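Local atomic coordinates of beta-1,4-galactanase (Thielavia heterothallica, PDB entry 1HJS), a protein that hydrolyses the beta-1,4-galactosidic linkages of type I arabinogalactans, as a family 53 glycoside hydrolase of clan GH-A. Residues 160-163 against 164-167; 273-276 against 277-281. One frame throughout, in Å; residues are numbered along the deposited sequence.

Interaction 1: residues 160-163 against 164-167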
loop_
_atom_site.group_PDB
_atom_site.type_symbol
_atom_site.label_atom_id
_atom_site.label_comp_id
_atom_site.label_asym_id
_atom_site.label_seq_id
_atom_site.Cartn_x
_atom_site.Cartn_y
_atom_site.Cartn_z
ATOM N N ALA A 160 -11.021 -6.948 -12.785
ATOM C CA ALA A 160 -10.464 -7.183 -11.454
ATOM C C ALA A 160 -11.489 -6.812 -10.385
ATOM O O ALA A 160 -11.716 -7.562 -9.437
ATOM C CB ALA A 160 -9.187 -6.362 -11.262
ATOM N N ALA A 161 -12.107 -5.649 -10.544
ATOM C CA ALA A 161 -13.105 -5.189 -9.589
ATOM C C ALA A 161 -14.244 -6.196 -9.462
ATOM O O ALA A 161 -14.668 -6.528 -8.358
ATOM C CB ALA A 161 -13.654 -3.836 -10.011
ATOM N N TRP A 162 -14.741 -6.688 -10.591
ATOM C CA TRP A 162 -15.835 -7.645 -10.533
ATOM C C TRP A 162 -15.410 -9.030 -10.077
ATOM O O TRP A 162 -16.244 -9.838 -9.685
ATOM C CB TRP A 162 -16.580 -7.684 -11.866
ATOM C CG TRP A 162 -17.484 -6.504 -11.957
ATOM C CD1 TRP A 162 -17.164 -5.254 -12.410
ATOM C CD2 TRP A 162 -18.814 -6.410 -11.430
ATOM N NE1 TRP A 162 -18.210 -4.385 -12.187
ATOM C CE2 TRP A 162 -19.233 -5.069 -11.588
ATOM C CE3 TRP A 162 -19.688 -7.328 -10.834
ATOM C CZ2 TRP A 162 -20.491 -4.625 -11.171
ATOM C CZ3 TRP A 162 -20.938 -6.887 -10.417
ATOM C CH2 TRP A 162 -21.327 -5.545 -10.588
ATOM N N GLY A 163 -14.110 -9.301 -10.118
ATOM C CA GLY A 163 -13.625 -10.579 -9.631
ATOM C C GLY A 163 -13.852 -10.551 -8.127
ATOM O O GLY A 163 -14.110 -11.576 -7.497
ATOM N N ILE A 164 -13.761 -9.355 -7.552
ATOM C CA ILE A 164 -13.980 -9.163 -6.120
ATOM C C ILE A 164 -15.480 -9.178 -5.831
ATOM O O ILE A 164 -15.948 -9.895 -4.940
ATOM C CB ILE A 164 -13.419 -7.804 -5.634
ATOM C CG1 ILE A 164 -11.897 -7.771 -5.801
ATOM C CG2 ILE A 164 -13.798 -7.571 -4.176
ATOM C CD1 ILE A 164 -11.178 -8.833 -5.006
ATOM N N LYS A 165 -16.225 -8.379 -6.591
ATOM C CA LYS A 165 -17.670 -8.275 -6.423
ATOM C C LYS A 165 -18.421 -9.598 -6.598
ATOM O O LYS A 165 -19.450 -9.818 -5.955
ATOM C CB LYS A 165 -18.228 -7.225 -7.388
ATOM C CG LYS A 165 -17.770 -5.799 -7.068
ATOM C CD LYS A 165 -18.197 -4.817 -8.153
ATOM C CE LYS A 165 -17.664 -3.420 -7.881
ATOM N NZ LYS A 165 -18.269 -2.797 -6.662
ATOM N N ASP A 166 -17.918 -10.476 -7.463
ATOM C CA ASP A 166 -18.573 -11.767 -7.686
ATOM C C ASP A 166 -18.080 -12.854 -6.735
ATOM O O ASP A 166 -18.554 -13.988 -6.791
ATOM C CB ASP A 166 -18.360 -12.251 -9.125
ATOM C CG ASP A 166 -19.103 -11.408 -10.149
ATOM O OD1 ASP A 166 -20.036 -10.675 -9.767
ATOM O OD2 ASP A 166 -18.760 -11.492 -11.346
ATOM N N SER A 167 -17.137 -12.510 -5.863
ATOM C CA SER A 167 -16.580 -13.483 -4.925
ATOM C C SER A 167 -17.486 -13.726 -3.727
ATOM O O SER A 167 -18.490 -13.035 -3.538
ATOM C CB SER A 167 -15.214 -13.019 -4.420
ATOM O OG SER A 167 -15.360 -11.975 -3.476
#

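Interaction 2: residues 273-276 against 277-281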
loop_
_atom_site.group_PDB
_atom_site.type_symbol
_atom_site.label_atom_id
_atom_site.label_comp_id
_atom_site.label_asym_id
_atom_site.label_seq_id
_atom_site.Cartn_x
_atom_site.Cartn_y
_atom_site.Cartn_z
ATOM N N GLN A 273 10.288 11.053 12.895
ATOM C CA GLN A 273 9.323 10.161 12.257
ATOM C C GLN A 273 7.917 10.416 12.777
ATOM O O GLN A 273 6.962 10.459 12.002
ATOM C CB GLN A 273 9.653 8.691 12.524
ATOM C CG GLN A 273 10.881 8.154 11.842
ATOM C CD GLN A 273 10.994 6.649 12.015
ATOM O OE1 GLN A 273 10.791 6.127 13.113
ATOM N NE2 GLN A 273 11.318 5.948 10.936
ATOM N N THR A 274 7.782 10.570 14.092
ATOM C CA THR A 274 6.462 10.794 14.669
ATOM C C THR A 274 5.866 12.097 14.158
ATOM O O THR A 274 4.668 12.172 13.900
ATOM C CB THR A 274 6.491 10.821 16.218
ATOM O OG1 THR A 274 7.120 12.024 16.667
ATOM C CG2 THR A 274 7.262 9.630 16.754
ATOM N N THR A 275 6.702 13.121 14.003
ATOM C CA THR A 275 6.220 14.407 13.516
ATOM C C THR A 275 5.738 14.292 12.076
ATOM O O THR A 275 4.643 14.744 11.745
ATOM C CB THR A 275 7.320 15.488 13.585
ATOM O OG1 THR A 275 7.674 15.716 14.955
ATOM C CG2 THR A 275 6.831 16.791 12.960
ATOM N N PHE A 276 6.556 13.683 11.221
ATOM C CA PHE A 276 6.194 13.520 9.818
ATOM C C PHE A 276 4.929 12.682 9.662
ATOM O O PHE A 276 3.996 13.073 8.961
ATOM C CB PHE A 276 7.333 12.852 9.041
ATOM C CG PHE A 276 7.029 12.649 7.578
ATOM C CD1 PHE A 276 7.069 13.719 6.692
ATOM C CD2 PHE A 276 6.696 11.386 7.091
ATOM C CE1 PHE A 276 6.787 13.539 5.336
ATOM C CE2 PHE A 276 6.410 11.193 5.736
ATOM C CZ PHE A 276 6.455 12.269 4.858
ATOM N N ILE A 277 4.907 11.518 10.303
ATOM C CA ILE A 277 3.751 10.630 10.214
ATOM C C ILE A 277 2.483 11.323 10.704
ATOM O O ILE A 277 1.442 11.236 10.063
ATOM C CB ILE A 277 3.980 9.338 11.032
ATOM C CG1 ILE A 277 5.145 8.549 10.426
ATOM C CG2 ILE A 277 2.709 8.489 11.048
ATOM C CD1 ILE A 277 5.587 7.350 11.242
ATOM N N THR A 278 2.576 12.013 11.838
ATOM C CA THR A 278 1.421 12.712 12.394
ATOM C C THR A 278 0.952 13.810 11.436
ATOM O O THR A 278 -0.252 14.017 11.253
ATOM C CB THR A 278 1.761 13.325 13.772
ATOM O OG1 THR A 278 2.153 12.279 14.679
ATOM C CG2 THR A 278 0.556 14.052 14.346
ATOM N N ASN A 279 1.899 14.508 10.819
ATOM C CA ASN A 279 1.551 15.567 9.879
ATOM C C ASN A 279 0.873 15.011 8.633
ATOM O O ASN A 279 -0.136 15.550 8.179
ATOM C CB ASN A 279 2.795 16.373 9.492
ATOM C CG ASN A 279 3.248 17.303 10.603
ATOM O OD1 ASN A 279 2.585 17.424 11.638
ATOM N ND2 ASN A 279 4.376 17.973 10.393
ATOM N N VAL A 280 1.419 13.934 8.073
ATOM C CA VAL A 280 0.806 13.343 6.882
ATOM C C VAL A 280 -0.583 12.823 7.244
ATOM O O VAL A 280 -1.530 12.960 6.470
ATOM C CB VAL A 280 1.654 12.177 6.318
ATOM C CG1 VAL A 280 0.913 11.504 5.163
ATOM C CG2 VAL A 280 3.008 12.697 5.848
ATOM N N ALA A 281 -0.705 12.236 8.431
ATOM C CA ALA A 281 -1.987 11.704 8.883
ATOM C C ALA A 281 -3.018 12.818 8.951
ATOM O O ALA A 281 -4.152 12.665 8.491
ATOM C CB ALA A 281 -1.836 11.048 10.257
#

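Interaction 1: residues 160-163 against 164-167
Ile164 meets the preceding turn through its backbone N, whose hydrogen is shared between two carbonyls, Ala160 O and Ala161 O. Both bonds are bent and weak, a bifurcated i to i-4 and i to i-3 pattern, consistent with the helix nearing its end. Its side chain turns inward, onto Val130 and Ile175 of the barrel strands and Thr113 of helix 102-122. Lys165 makes the straighter backbone bond, from Lys165 N to Ala161 O at 3.0 Å. Its aliphatic chain then runs across the Trp162 indole: Lys165 CD stands over the centre of the six-membered ring, 3.6 Å from the centroid and 12° off the normal, a CH-pi contact. The chain stays extended until its last torsion bends NZ aside (chi4 -67°), and at 5.7 Å from the same centroid NZ adds at most a weak cation-pi attraction. This is the C-terminal end of helix 150-165, on the outside of the (beta/alpha)8 barrel, leading towards strand 174-179. Asp166 N bonds to Trp162 O at 2.9 Å, while Asp166 OD1 lies in the ring plane, 3.5 Å from Trp162 CE3 at the edge; the carboxylate's OD2 is held by Tyr110, and Trp162 NE1 by Asp205. At Ser167 the hydroxyl folds back and donates to Ile164 O, with Ser167 OG 2.6 Å away, in the carbonyl plane on a lone pair, and Ser167 N grips the same oxygen.

Interaction 2: residues 273-276 against 277-281
Phe276 and Val280, one turn apart on helix 270-285, form the tightly packed side of this contact. Val280 CG2 lies over one face of the phenyl ring, 3.8 Å from its centroid and 17° off the normal, displaced toward the rim so that its nearest ring atom is Phe276 CZ at 3.6 Å. Phe276 sends CG anti to its backbone N (chi1 180°), and the ring therefore extends beneath the methyl of Val280. The backbone bonds on this side are nearly straight: Val280 N reaches Phe276 O and Ile277 N reaches Gln273 O, both at 2.9 Å. Ile277 CG1 presses close to Gln273 O; the side-chain amide of Gln273 turns away to Ser325 OG and to the backbone oxygens of Trp248 and Thr314.

The polar side is looser. There Thr274 O accepts two donors, Thr278 N at 2.9 Å and Thr278 OG1 at 2.6 Å, which come from opposite faces of the carbonyl plane; a chi1 of -60° swings the hydroxyl back over the preceding turn, so it is satisfied within the helix. Thr274 and Thr278 are partly covered, by Ser325 and Val328 respectively. Next to them, Thr275 and Asn279 run side by side in the same direction, joined loosely by Thr275 CG2 against Asn279 ND2 at 3.7 Å, with Thr275 exposed to solvent.

In this outer helix of the TIM barrel, Ile277, Val280 and Ala281 rest on Tyr295 and Leu293 of strand 290-296, while Phe276 stacks with Trp248 and touches Thr246, just beyond strand 240-245.

How the interactions relate
Interaction 1 and interaction 2 occupy outer helices on opposite sides of the chain's centre: their own centres are 35 Å apart, and their nearest atoms about 26 Å, so the two do not touch. Residues 160-167 take in the last turn of a helix and its exit, whereas residues 273-281 stay inside one. Their relation to catalysis also differs. In interaction 2 the Val280 side chain is about 10 Å from that of Glu245, the probable nucleophile, which ends strand 240-245. Interaction 1 lies away from the active site, with the Asp166 side chain about 11 Å from the N-acetylglucosamine attached to the protein's surface.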